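Local coordinates for RNA-binding protein RO60 (Deinococcus radiodurans, PDB 2NVO) that binds several small RNAs that accumulate during recovery from ultraviolet irradiation and contributes to the resistance of the bacterium to that radiation, at residues A[74-79]-A[110-115]; A[82-87]-A[104-109]; A[285-290]-A[338-343]; A[369-374]-A[410-415]; A[416-421]-A[431-436]. All blocks are in the same frame, centred on the assembly; numbering follows the deposited sequence.

How the interactions relate
Interactions 1 and 2 come first along the chain. Interaction 1 closes the loop from 74-79 to 110-115, and interaction 2 lies within that loop. Both use helix 100-112, and they touch where Val76 meets Ile109 and Leu75 meets Leu82. Interaction 3 follows in series and ties the loop before helix 292-302 to the start of helix 341-354, still in the TROVE part, with its centre about 57 Å from that of interaction 1. Interactions 4 and 5 then close one after the other in the VWFA-like domain. They adjoin through strands 405-411 and 415-417, neighbours in one sheet, and through a probable backbone bond from Ser435 N to Val371 O.

Interaction 1: residues A[74-79]-A[110-115]; sequences ELVQRD and AKTAPN
Gln77 reaches across from the end of helix 70-78 to the end of helix 100-112. Its CB leaves the helix with CG beside the backbone N (chi1 -67°), and a second bend at chi2 (-56°) turns the amide to the other segment. CD lies 3.7 Å from Thr112 O. The two amide atoms then part. NE2 donates a nearly straight hydrogen bond to Thr112 O, 2.8 Å long with 166° at the hydrogen. The acceptor lies close to the plane of the Gln77 amide, but NE2 stands above the carbonyl plane of Thr112. NE2 also gives a hydrogen to a water at 3.1 Å, and that water reaches Thr112 OG1 by a weak bond. Thr112 OG1 is bonded to Leu108 O in its own helix. OE1 of Gln77 rests against the ring of Pro114, 3.3 Å from its CG. Val76, one residue back, sets its CG1 loosely beside Thr112 OG1 and Ala113 CA. Two bonds from NE2 thus hold the amide, at a partly exposed place. This is a junction between the ends of two helices in the helical-repeat horseshoe of the TROVE domain.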
# COMPACT_ATOMS: atom_id res chain seq x y z
N GLU A 74 -4.19 1.84 27.35
CA GLU A 74 -5.26 1.61 28.32
C GLU A 74 -6.09 0.38 27.98
O GLU A 74 -6.49 -0.37 28.86
CB GLU A 74 -6.15 2.85 28.40
CG GLU A 74 -7.62 2.57 28.68
CD GLU A 74 -8.53 3.55 27.96
OE1 GLU A 74 -8.85 3.31 26.77
OE2 GLU A 74 -8.93 4.57 28.57
N LEU A 75 -6.34 0.18 26.70
CA LEU A 75 -7.13 -0.96 26.27
C LEU A 75 -6.36 -2.26 26.44
O LEU A 75 -6.94 -3.29 26.77
CB LEU A 75 -7.56 -0.82 24.81
CG LEU A 75 -8.18 -2.09 24.24
CD1 LEU A 75 -9.50 -2.40 24.94
CD2 LEU A 75 -8.38 -1.96 22.74
N VAL A 76 -5.06 -2.22 26.19
CA VAL A 76 -4.23 -3.41 26.31
C VAL A 76 -4.16 -3.87 27.76
O VAL A 76 -4.12 -5.07 28.04
CB VAL A 76 -2.81 -3.17 25.77
CG1 VAL A 76 -1.88 -4.30 26.21
CG2 VAL A 76 -2.84 -3.07 24.25
N GLN A 77 -4.15 -2.92 28.69
CA GLN A 77 -4.17 -3.24 30.11
C GLN A 77 -5.54 -3.78 30.52
O GLN A 77 -5.64 -4.84 31.14
CB GLN A 77 -3.84 -2.01 30.95
CG GLN A 77 -2.43 -1.53 30.78
CD GLN A 77 -1.41 -2.61 31.09
OE1 GLN A 77 -1.38 -3.15 32.20
NE2 GLN A 77 -0.57 -2.92 30.12
N ARG A 78 -6.58 -3.05 30.13
CA ARG A 78 -7.95 -3.36 30.49
C ARG A 78 -8.41 -4.72 29.96
O ARG A 78 -8.95 -5.53 30.71
CB ARG A 78 -8.89 -2.26 29.99
CG ARG A 78 -10.15 -2.11 30.81
CD ARG A 78 -11.14 -1.17 30.15
NE ARG A 78 -10.48 -0.11 29.39
CZ ARG A 78 -10.64 0.08 28.09
NH1 ARG A 78 -10.00 1.06 27.47
NH2 ARG A 78 -11.43 -0.73 27.39
N ASP A 79 -8.19 -4.97 28.68
CA ASP A 79 -8.61 -6.22 28.04
C ASP A 79 -7.66 -6.64 26.92
O ASP A 79 -7.98 -6.52 25.73
CB ASP A 79 -10.05 -6.08 27.52
CG ASP A 79 -10.63 -7.41 27.01
OD1 ASP A 79 -9.88 -8.40 26.89
OD2 ASP A 79 -11.84 -7.44 26.73
N ALA A 110 2.11 -8.57 24.15
CA ALA A 110 3.14 -9.55 24.46
C ALA A 110 4.06 -9.09 25.59
O ALA A 110 4.46 -9.90 26.43
CB ALA A 110 3.96 -9.89 23.22
N LYS A 111 4.37 -7.80 25.62
CA LYS A 111 5.37 -7.30 26.56
C LYS A 111 4.79 -6.72 27.84
O LYS A 111 5.44 -6.74 28.87
CB LYS A 111 6.27 -6.25 25.90
CG LYS A 111 7.07 -6.74 24.70
CD LYS A 111 8.12 -7.76 25.08
CE LYS A 111 9.16 -7.17 26.02
NZ LYS A 111 10.41 -7.99 26.08
N THR A 112 3.58 -6.18 27.77
CA THR A 112 3.06 -5.43 28.91
C THR A 112 1.64 -5.79 29.37
O THR A 112 1.10 -5.15 30.28
CB THR A 112 3.14 -3.91 28.68
OG1 THR A 112 2.11 -3.49 27.78
CG2 THR A 112 4.51 -3.52 28.13
N ALA A 113 1.02 -6.79 28.76
CA ALA A 113 -0.29 -7.22 29.22
C ALA A 113 -0.16 -7.78 30.64
O ALA A 113 0.77 -8.53 30.92
CB ALA A 113 -0.87 -8.28 28.29
N PRO A 114 -1.08 -7.39 31.54
CA PRO A 114 -1.04 -7.81 32.95
C PRO A 114 -1.00 -9.33 33.13
O PRO A 114 -0.31 -9.81 34.03
CB PRO A 114 -2.34 -7.24 33.52
CG PRO A 114 -2.69 -6.10 32.62
CD PRO A 114 -2.22 -6.49 31.26
N ASN A 115 -1.71 -10.06 32.29
CA ASN A 115 -1.81 -11.51 32.44
C ASN A 115 -0.77 -12.29 31.64
O ASN A 115 -0.34 -11.87 30.56
CB ASN A 115 -3.22 -11.98 32.09
CG ASN A 115 -4.29 -11.23 32.85
OD1 ASN A 115 -5.47 -11.31 32.52
ND2 ASN A 115 -3.88 -10.48 33.87
O HOH W 1 -0.30 -1.09 27.61

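Interaction 2: residues A[82-87]-A[104-109]; sequences LALRVT and LVLALI
The apolar contacts centre on Ile109, whose CD1 reaches over to helix 80-93. It touches Ala83 CB at 3.7 Å and lies 3.9 Å from Leu84 CB. It is nearer still to the backbone, 3.5 Å from Leu84 N. Two torsions put it there: CG1 sits beside the backbone N (chi1 -56°), and chi2 of 172° extends the chain to the CD1 methyl. A second apolar pair lies beside the first. Leu84 CD2 meets Leu106 CD1 at 3.8 Å, methyl against methyl, and the two leucines meet at a slant. All six touching residues are buried.

The helices run nearly antiparallel, with 154° between the directions of their short segments and 10.1 Å between the axes. They follow each other in the chain, so they pack as a helical hairpin in the TROVE domain, a horseshoe of HEAT-like repeats. Helix 116-129 adds Ala121 against Leu84 and Ala122 against both Leu106 and Ile109. Helix 40-50 also packs on helix 80-93, with Leu44 and Thr45 against Val86 and Leu48 against Thr87.

The polar element is Thr87, and its hydrogen bond stays within its own helix. OG1 donates to Ala83 O at 2.8 Å. That carbonyl also accepts from Thr87 N at 3.0 Å, and the two donors come from opposite faces of its plane. The hydroxyl is thereby satisfied in an apolar interior. Its oxygen still makes the contact across to Val105, with CG1 3.3 Å from OG1. The two side chains lie alongside each other, pointing opposite ways.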
# COMPACT_ATOMS: atom_id res chain seq x y z
N LEU A 82 -9.08 -9.14 24.13
CA LEU A 82 -9.84 -8.68 22.97
C LEU A 82 -8.93 -7.86 22.05
O LEU A 82 -9.05 -7.93 20.83
CB LEU A 82 -11.10 -7.91 23.39
CG LEU A 82 -11.25 -6.41 23.12
CD1 LEU A 82 -12.65 -6.10 22.65
CD2 LEU A 82 -10.92 -5.59 24.35
N ALA A 83 -8.01 -7.11 22.64
CA ALA A 83 -6.99 -6.40 21.87
C ALA A 83 -6.34 -7.39 20.91
O ALA A 83 -6.15 -7.10 19.74
CB ALA A 83 -5.95 -5.79 22.79
N LEU A 84 -6.04 -8.58 21.43
CA LEU A 84 -5.38 -9.62 20.65
C LEU A 84 -6.31 -10.23 19.60
O LEU A 84 -5.89 -10.51 18.48
CB LEU A 84 -4.89 -10.72 21.59
CG LEU A 84 -3.53 -11.37 21.35
CD1 LEU A 84 -3.55 -12.81 21.85
CD2 LEU A 84 -3.12 -11.33 19.89
N ARG A 85 -7.57 -10.47 19.98
CA ARG A 85 -8.52 -11.05 19.04
C ARG A 85 -8.80 -10.08 17.89
O ARG A 85 -8.82 -10.47 16.72
CB ARG A 85 -9.83 -11.43 19.75
CG ARG A 85 -11.04 -11.52 18.83
CD ARG A 85 -12.28 -12.02 19.57
NE ARG A 85 -12.42 -11.42 20.89
CZ ARG A 85 -13.16 -10.34 21.15
NH1 ARG A 85 -13.84 -9.74 20.18
NH2 ARG A 85 -13.22 -9.86 22.39
N VAL A 86 -9.00 -8.81 18.23
CA VAL A 86 -9.19 -7.75 17.24
C VAL A 86 -7.98 -7.70 16.29
O VAL A 86 -8.14 -7.63 15.07
CB VAL A 86 -9.39 -6.37 17.94
CG1 VAL A 86 -9.51 -5.26 16.92
CG2 VAL A 86 -10.61 -6.41 18.85
N THR A 87 -6.79 -7.76 16.86
CA THR A 87 -5.56 -7.69 16.07
C THR A 87 -5.42 -8.85 15.10
O THR A 87 -5.04 -8.66 13.95
CB THR A 87 -4.31 -7.57 16.97
OG1 THR A 87 -4.37 -6.33 17.67
CG2 THR A 87 -3.03 -7.60 16.16
N LEU A 104 2.90 -3.29 16.44
CA LEU A 104 3.05 -2.47 17.64
C LEU A 104 2.10 -2.93 18.72
O LEU A 104 2.50 -3.10 19.87
CB LEU A 104 2.77 -1.00 17.32
CG LEU A 104 2.56 -0.06 18.52
CD1 LEU A 104 3.75 -0.11 19.48
CD2 LEU A 104 2.31 1.38 18.08
N VAL A 105 0.85 -3.14 18.35
CA VAL A 105 -0.15 -3.61 19.29
C VAL A 105 0.23 -4.97 19.86
O VAL A 105 0.14 -5.20 21.07
CB VAL A 105 -1.54 -3.69 18.64
CG1 VAL A 105 -2.49 -4.43 19.54
CG2 VAL A 105 -2.07 -2.27 18.37
N LEU A 106 0.69 -5.86 18.99
CA LEU A 106 1.13 -7.19 19.39
C LEU A 106 2.28 -7.11 20.39
O LEU A 106 2.29 -7.83 21.39
CB LEU A 106 1.53 -8.04 18.18
CG LEU A 106 1.64 -9.54 18.50
CD1 LEU A 106 0.27 -10.19 18.66
CD2 LEU A 106 2.43 -10.28 17.43
N ALA A 107 3.26 -6.25 20.11
CA ALA A 107 4.34 -6.01 21.05
C ALA A 107 3.81 -5.57 22.41
O ALA A 107 4.26 -6.07 23.44
CB ALA A 107 5.33 -5.00 20.50
N LEU A 108 2.87 -4.62 22.41
CA LEU A 108 2.33 -4.08 23.67
C LEU A 108 1.69 -5.18 24.52
O LEU A 108 1.94 -5.27 25.72
CB LEU A 108 1.30 -2.97 23.41
CG LEU A 108 1.78 -1.62 22.89
CD1 LEU A 108 0.60 -0.79 22.39
CD2 LEU A 108 2.54 -0.87 23.98
N ILE A 109 0.85 -5.99 23.89
CA ILE A 109 0.22 -7.10 24.57
C ILE A 109 1.29 -8.09 25.07
O ILE A 109 1.37 -8.38 26.26
CB ILE A 109 -0.77 -7.83 23.65
CG1 ILE A 109 -1.82 -6.86 23.11
CG2 ILE A 109 -1.43 -9.00 24.39
CD1 ILE A 109 -2.72 -7.49 22.04

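Interaction 3: residues A[285-290]-A[338-343]; sequences GVLTPN and LPVPRV
Leu287 O and Leu338 O face each other across the contact, 4.1 Å apart, and one water joins them. The water donates to Leu287 O at 2.7 Å and to Leu338 O at 2.8 Å. Two carbonyls that could not bond to each other are bridged in this way. No direct hydrogen bond crosses between the segments, and the rest of the contact is apolar.

Val340 is the buried side chain that points into the contact. Its CG2, anti to the carbonyl carbon and beside the backbone N, does the touching. This methyl lies against the backbone of the loop, 3.5 Å from Pro289 N and 3.6 Å from Thr288 C. It also meets the Pro289 ring at CD, at 3.9 Å. The ring is held from a second direction by Leu338. CG of Pro289 and CD2 of Leu338 are only 3.4 Å apart, closer than usual for two carbons, and the two side chains cross at about a right angle. On the buried side, Leu287 CD1 approaches Val343 CG2 at 4.3 Å, a looser contact. Pro289 and Leu338 form the exposed margin.

Val340 is the N-cap residue of helix 341-354, and its O accepts from Val343 N. Its own N is bonded to Tyr325 OH of helix 315-326. The contact is plain packing in the helical TROVE domain. It joins the loop between helices 271-283 and 292-302 to the start of helix 341-354. Leu287 packs on Leu278 and Leu281 of the first helix and Val298 of the second, and Tyr325 touches Leu287 and Val343.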
# COMPACT_ATOMS: atom_id res chain seq x y z
N GLY A 285 18.97 -0.45 -21.88
CA GLY A 285 19.01 -0.77 -23.30
C GLY A 285 18.26 -2.02 -23.75
O GLY A 285 18.49 -2.53 -24.85
N VAL A 286 17.37 -2.52 -22.91
CA VAL A 286 16.57 -3.69 -23.24
C VAL A 286 15.29 -3.36 -24.04
O VAL A 286 14.88 -4.12 -24.93
CB VAL A 286 16.18 -4.45 -21.96
CG1 VAL A 286 15.04 -5.42 -22.24
CG2 VAL A 286 17.38 -5.16 -21.38
N LEU A 287 14.67 -2.23 -23.73
CA LEU A 287 13.36 -1.88 -24.26
C LEU A 287 13.43 -0.59 -25.08
O LEU A 287 13.33 0.51 -24.52
CB LEU A 287 12.39 -1.73 -23.08
CG LEU A 287 10.87 -1.58 -23.20
CD1 LEU A 287 10.21 -2.75 -23.96
CD2 LEU A 287 10.28 -1.47 -21.81
N THR A 288 13.60 -0.72 -26.39
CA THR A 288 13.82 0.43 -27.26
C THR A 288 12.93 0.39 -28.49
O THR A 288 12.57 -0.67 -28.97
CB THR A 288 15.29 0.52 -27.72
OG1 THR A 288 15.55 -0.45 -28.75
CG2 THR A 288 16.22 0.26 -26.54
N PRO A 289 12.58 1.57 -29.02
CA PRO A 289 11.61 1.78 -30.10
C PRO A 289 11.90 1.03 -31.40
O PRO A 289 11.02 0.95 -32.26
CB PRO A 289 11.70 3.30 -30.35
CG PRO A 289 13.01 3.70 -29.74
CD PRO A 289 13.09 2.86 -28.52
N ASN A 290 13.10 0.48 -31.56
CA ASN A 290 13.43 -0.24 -32.77
C ASN A 290 13.73 -1.73 -32.53
O ASN A 290 14.25 -2.41 -33.41
CB ASN A 290 14.59 0.44 -33.52
CG ASN A 290 14.16 1.72 -34.24
OD1 ASN A 290 13.23 1.72 -35.05
ND2 ASN A 290 14.87 2.81 -33.96
N LEU A 338 14.50 5.87 -23.47
CA LEU A 338 13.63 6.34 -24.53
C LEU A 338 12.31 5.56 -24.52
O LEU A 338 12.25 4.42 -25.01
CB LEU A 338 14.31 6.20 -25.89
CG LEU A 338 13.46 6.64 -27.07
CD1 LEU A 338 12.94 8.05 -26.85
CD2 LEU A 338 14.25 6.56 -28.37
N PRO A 339 11.25 6.18 -23.98
CA PRO A 339 9.95 5.53 -23.85
C PRO A 339 9.47 5.04 -25.20
O PRO A 339 9.49 5.80 -26.16
CB PRO A 339 9.03 6.67 -23.38
CG PRO A 339 9.96 7.69 -22.76
CD PRO A 339 11.22 7.60 -23.57
N VAL A 340 9.08 3.77 -25.28
CA VAL A 340 8.50 3.22 -26.50
C VAL A 340 7.02 3.53 -26.55
O VAL A 340 6.27 3.10 -25.68
CB VAL A 340 8.65 1.69 -26.57
CG1 VAL A 340 7.99 1.17 -27.82
CG2 VAL A 340 10.12 1.29 -26.50
N PRO A 341 6.58 4.26 -27.58
CA PRO A 341 5.19 4.74 -27.68
C PRO A 341 4.15 3.63 -27.55
O PRO A 341 3.19 3.79 -26.80
CB PRO A 341 5.14 5.37 -29.07
CG PRO A 341 6.54 5.83 -29.30
CD PRO A 341 7.40 4.75 -28.70
N ARG A 342 4.34 2.52 -28.26
CA ARG A 342 3.33 1.47 -28.22
C ARG A 342 3.25 0.79 -26.85
O ARG A 342 2.26 0.14 -26.54
CB ARG A 342 3.54 0.46 -29.36
CG ARG A 342 3.02 0.96 -30.72
CD ARG A 342 3.33 0.00 -31.88
NE ARG A 342 2.59 -1.25 -31.75
CZ ARG A 342 3.13 -2.39 -31.35
NH1 ARG A 342 4.42 -2.45 -31.06
NH2 ARG A 342 2.37 -3.47 -31.25
N VAL A 343 4.29 0.93 -26.04
CA VAL A 343 4.26 0.43 -24.66
C VAL A 343 3.43 1.39 -23.81
O VAL A 343 2.57 0.97 -23.04
CB VAL A 343 5.67 0.26 -24.04
CG1 VAL A 343 5.60 -0.06 -22.56
CG2 VAL A 343 6.46 -0.84 -24.77
O HOH W 2 12.13 2.41 -23.09

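Interaction 4: residues A[369-374]-A[410-415]; sequences LDVSGS and GFAEQF. With CA (calcium ion), chain B.
The Phe411 ring lies edge-on to the end of strand 364-369. Leu369 O and Asp370 N sit at its rim near the ring plane, with Leu369 O 3.4 Å from CD2. One ring face carries Phe415 CE1, offset toward the rim. The ring owes this place to chi1 of -62°, which sets CG beside the backbone N.

The backbones pair in parallel at Leu369 and Gly410. Phe411 N donates to Leu369 O at 3.2 Å, and Gly410 CA makes a C-H...O contact with the same oxygen. Beyond this bridge the chains part. Val371 packs there with CG2, 3.7 Å from Phe411 O and 4.1 Å from Ala412 CB. A water accepts from Val371 N and donates to Phe411 O, extending the link between the chains.

Past Asp370 the chain turns into the metal site. Asp370 OD1 accepts from Ser372 N, an Asx turn, and from Ser372 OG at 2.6 Å on its syn lone pair. Ser372 OG and Ser374 OG bind the calcium ion, the latter at 2.5 Å. Two waters and Glu467 are also ligands, and one of these waters donates to Asp370 OD2. That oxygen is further held by Thr441 and Thr464. The Asp-Val-Ser-Gly-Ser run is part of the MIDAS-like motif, at the end of an inner strand of the sheet in the VWFA-like domain. Asp370 thus acts through the second shell: it fixes the Ser372 hydroxyl and a metal-bound water, and its negative charge probably strengthens both as oxygen donors to the calcium.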
# COMPACT_ATOMS: atom_id res chain seq x y z
N LEU A 369 -16.20 16.85 -7.08
CA LEU A 369 -14.87 17.19 -7.54
C LEU A 369 -14.64 18.70 -7.49
O LEU A 369 -15.44 19.48 -7.99
CB LEU A 369 -14.69 16.73 -8.98
CG LEU A 369 -14.26 15.30 -9.27
CD1 LEU A 369 -14.88 14.32 -8.28
CD2 LEU A 369 -14.53 14.91 -10.71
N ASP A 370 -13.53 19.07 -6.86
CA ASP A 370 -12.94 20.39 -7.03
C ASP A 370 -12.59 20.51 -8.51
O ASP A 370 -11.90 19.65 -9.08
CB ASP A 370 -11.69 20.47 -6.12
CG ASP A 370 -11.12 21.89 -6.01
OD1 ASP A 370 -11.10 22.61 -7.02
OD2 ASP A 370 -10.68 22.27 -4.90
N VAL A 371 -13.08 21.55 -9.17
CA VAL A 371 -12.86 21.74 -10.61
C VAL A 371 -12.06 23.01 -10.92
O VAL A 371 -12.02 23.44 -12.06
CB VAL A 371 -14.21 21.78 -11.40
CG1 VAL A 371 -14.93 20.44 -11.31
CG2 VAL A 371 -15.10 22.91 -10.91
N SER A 372 -11.45 23.60 -9.91
CA SER A 372 -10.71 24.85 -10.10
C SER A 372 -9.34 24.58 -10.72
O SER A 372 -8.88 23.43 -10.75
CB SER A 372 -10.55 25.56 -8.77
OG SER A 372 -9.82 24.77 -7.86
N GLY A 373 -8.70 25.65 -11.20
CA GLY A 373 -7.46 25.53 -11.96
C GLY A 373 -6.28 24.88 -11.26
O GLY A 373 -5.45 24.22 -11.91
N SER A 374 -6.18 25.07 -9.95
CA SER A 374 -5.04 24.50 -9.24
C SER A 374 -5.07 22.96 -9.27
O SER A 374 -4.04 22.32 -9.07
CB SER A 374 -4.97 25.00 -7.80
OG SER A 374 -6.08 24.51 -7.04
N GLY A 410 -19.62 18.94 -9.34
CA GLY A 410 -18.45 19.80 -9.29
C GLY A 410 -18.78 21.11 -8.59
O GLY A 410 -19.94 21.57 -8.63
N PHE A 411 -17.77 21.69 -7.95
CA PHE A 411 -17.92 22.95 -7.24
C PHE A 411 -17.65 24.10 -8.24
O PHE A 411 -16.68 24.85 -8.12
CB PHE A 411 -16.93 23.04 -6.07
CG PHE A 411 -17.12 21.98 -4.99
CD1 PHE A 411 -17.93 22.22 -3.87
CD2 PHE A 411 -16.44 20.77 -5.05
CE1 PHE A 411 -18.06 21.28 -2.89
CE2 PHE A 411 -16.58 19.82 -4.05
CZ PHE A 411 -17.38 20.08 -2.97
N ALA A 412 -18.52 24.21 -9.23
CA ALA A 412 -18.32 25.13 -10.35
C ALA A 412 -18.99 26.48 -10.13
O ALA A 412 -19.12 26.94 -8.99
CB ALA A 412 -18.78 24.48 -11.65
N GLU A 413 -19.38 27.15 -11.22
CA GLU A 413 -20.20 28.37 -11.15
C GLU A 413 -21.21 28.19 -10.02
O GLU A 413 -21.32 29.00 -9.10
CB GLU A 413 -20.97 28.58 -12.47
CG GLU A 413 -20.26 28.06 -13.72
CD GLU A 413 -20.56 26.60 -14.03
OE1 GLU A 413 -21.68 26.14 -13.71
OE2 GLU A 413 -19.67 25.92 -14.59
N GLN A 414 -21.93 27.09 -10.10
CA GLN A 414 -22.67 26.60 -8.95
C GLN A 414 -22.43 25.11 -8.84
O GLN A 414 -21.79 24.51 -9.71
CB GLN A 414 -24.15 26.91 -9.10
CG GLN A 414 -24.63 26.95 -10.52
CD GLN A 414 -25.62 28.08 -10.72
OE1 GLN A 414 -25.95 28.81 -9.78
NE2 GLN A 414 -26.09 28.24 -11.96
N PHE A 415 -22.92 24.53 -7.75
CA PHE A 415 -22.75 23.10 -7.52
C PHE A 415 -23.61 22.34 -8.49
O PHE A 415 -24.84 22.40 -8.44
CB PHE A 415 -23.12 22.75 -6.08
CG PHE A 415 -22.69 21.38 -5.68
CD1 PHE A 415 -21.35 21.12 -5.39
CD2 PHE A 415 -23.60 20.34 -5.60
CE1 PHE A 415 -20.94 19.85 -5.02
CE2 PHE A 415 -23.21 19.07 -5.22
CZ PHE A 415 -21.87 18.82 -4.94
CA CA B . -8.13 25.67 -6.14
O HOH W 3 -8.39 23.48 -5.09
O HOH W 4 -14.02 23.84 -7.69
O HOH W 5 -10.26 26.59 -5.28

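Interaction 5: residues A[416-421]-A[431-436]; sequences RPLGIT and QKAQSV. Unlike the reference sequence in segment 431-436: Val436 (reference Met).
Leu418 and Lys432 make the close part of this contact. Leu418 points toward the end of helix 426-432, and its CG lies 3.3 Å from Lys432 O. CD2 goes on to Ala433, 4.3 Å from its CB. The aliphatic stem of Lys432 runs along residues Leu418 to Ile420. Its CB meets Ile420 CG1 at 3.7 Å, with the two side chains side by side and pointing opposite ways. Lys432 CG and CD pass along Leu418 O. Leu418 and Ala433 also pack on Leu369 of the central sheet, and Ile420 rests on Leu397 and Leu400 of helix 388-402.

The other side is looser and polar. The Lys432 chain is extended beyond CG, which brings NZ to Gly419 O at 3.1 Å. NZ stands above that carbonyl plane, and it has a salt bridge to Asp424 as well. A water knits the backbones together: it donates to Lys432 O at 2.8 Å and also to Leu418 O, and accepts from Arg416 NH1 at the guanidinium edge. NH1 also donates to Pro417 O at 3.1 Å, nearly in the guanidinium plane. At the far end, Arg416 NH2 comes only to 4.1 Å from Ser435 OG. Its charge is paired with Glu413, while Ser435 OG bonds to Ser437 O.

The contact closes the loop from edge strand 415-417 through helix 426-432, in the VWFA-like domain. Both cationic groups have a carboxylate partner, so their charges are probably largely balanced. Lys432 NZ also serves Gly419 O, and Arg416 NH1 serves Pro417 O and the bridging water.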
# COMPACT_ATOMS: atom_id res chain seq x y z
N ARG A 416 -22.97 21.62 -9.40
CA ARG A 416 -23.72 21.05 -10.51
C ARG A 416 -23.09 19.76 -10.96
O ARG A 416 -21.96 19.46 -10.60
CB ARG A 416 -23.74 22.04 -11.68
CG ARG A 416 -22.36 22.26 -12.29
CD ARG A 416 -22.47 22.80 -13.70
NE ARG A 416 -21.19 23.30 -14.18
CZ ARG A 416 -20.30 22.57 -14.83
NH1 ARG A 416 -20.53 21.29 -15.08
NH2 ARG A 416 -19.16 23.13 -15.23
N PRO A 417 -23.83 18.98 -11.76
CA PRO A 417 -23.35 17.72 -12.33
C PRO A 417 -22.25 18.01 -13.32
O PRO A 417 -22.29 19.04 -14.00
CB PRO A 417 -24.57 17.17 -13.06
CG PRO A 417 -25.74 17.86 -12.45
CD PRO A 417 -25.25 19.22 -12.09
N LEU A 418 -21.27 17.11 -13.41
CA LEU A 418 -20.17 17.28 -14.34
C LEU A 418 -20.49 16.54 -15.63
O LEU A 418 -19.90 16.79 -16.68
CB LEU A 418 -18.85 16.77 -13.74
CG LEU A 418 -17.90 17.76 -13.06
CD1 LEU A 418 -18.57 19.03 -12.56
CD2 LEU A 418 -17.03 17.11 -11.96
N GLY A 419 -21.46 15.63 -15.56
CA GLY A 419 -21.87 14.89 -16.74
C GLY A 419 -20.83 13.89 -17.21
O GLY A 419 -20.80 13.51 -18.37
N ILE A 420 -19.96 13.45 -16.29
CA ILE A 420 -19.05 12.37 -16.60
C ILE A 420 -19.81 11.05 -16.58
O ILE A 420 -20.59 10.79 -15.67
CB ILE A 420 -17.89 12.29 -15.61
CG1 ILE A 420 -17.08 13.59 -15.67
CG2 ILE A 420 -16.99 11.10 -15.94
CD1 ILE A 420 -16.32 13.88 -14.40
N THR A 421 -19.56 10.20 -17.58
CA THR A 421 -20.22 8.90 -17.63
C THR A 421 -19.21 7.79 -17.85
O THR A 421 -18.03 8.07 -18.14
CB THR A 421 -21.28 8.85 -18.76
OG1 THR A 421 -20.63 8.62 -20.01
CG2 THR A 421 -22.05 10.15 -18.82
N GLN A 431 -11.42 16.95 -18.55
CA GLN A 431 -11.93 18.23 -19.04
C GLN A 431 -13.28 18.61 -18.44
O GLN A 431 -13.51 19.77 -18.11
CB GLN A 431 -12.01 18.24 -20.57
CG GLN A 431 -10.65 18.19 -21.26
CD GLN A 431 -10.75 17.80 -22.73
OE1 GLN A 431 -9.78 17.94 -23.49
NE2 GLN A 431 -11.92 17.29 -23.14
N LYS A 432 -14.17 17.63 -18.28
CA LYS A 432 -15.44 17.89 -17.61
C LYS A 432 -15.24 18.30 -16.17
O LYS A 432 -16.11 18.92 -15.59
CB LYS A 432 -16.36 16.66 -17.69
CG LYS A 432 -16.92 16.43 -19.09
CD LYS A 432 -17.78 15.15 -19.18
CE LYS A 432 -18.32 14.96 -20.60
NZ LYS A 432 -18.83 13.59 -20.78
N ALA A 433 -14.08 17.96 -15.61
CA ALA A 433 -13.74 18.28 -14.23
C ALA A 433 -12.84 19.52 -14.13
O ALA A 433 -12.03 19.63 -13.22
CB ALA A 433 -13.06 17.10 -13.58
N GLN A 434 -12.98 20.43 -15.08
CA GLN A 434 -12.26 21.70 -15.06
C GLN A 434 -13.23 22.80 -15.48
O GLN A 434 -13.95 22.68 -16.47
CB GLN A 434 -11.02 21.67 -15.97
CG GLN A 434 -9.78 21.08 -15.24
CD GLN A 434 -9.39 21.93 -14.04
OE1 GLN A 434 -9.51 21.51 -12.87
NE2 GLN A 434 -8.96 23.14 -14.32
N SER A 435 -13.29 23.85 -14.68
CA SER A 435 -14.19 24.94 -14.97
C SER A 435 -13.50 26.23 -14.58
O SER A 435 -13.10 26.41 -13.44
CB SER A 435 -15.49 24.75 -14.18
OG SER A 435 -16.30 25.90 -14.26
N VAL A 436 -13.36 27.12 -15.56
CA VAL A 436 -12.78 28.45 -15.34
C VAL A 436 -13.44 29.22 -14.19
O VAL A 436 -12.77 29.93 -13.44
CB VAL A 436 -12.87 29.32 -16.62
CG1 VAL A 436 -12.23 30.67 -16.38
CG2 VAL A 436 -12.22 28.61 -17.79
O HOH W 6 -18.67 19.39 -16.48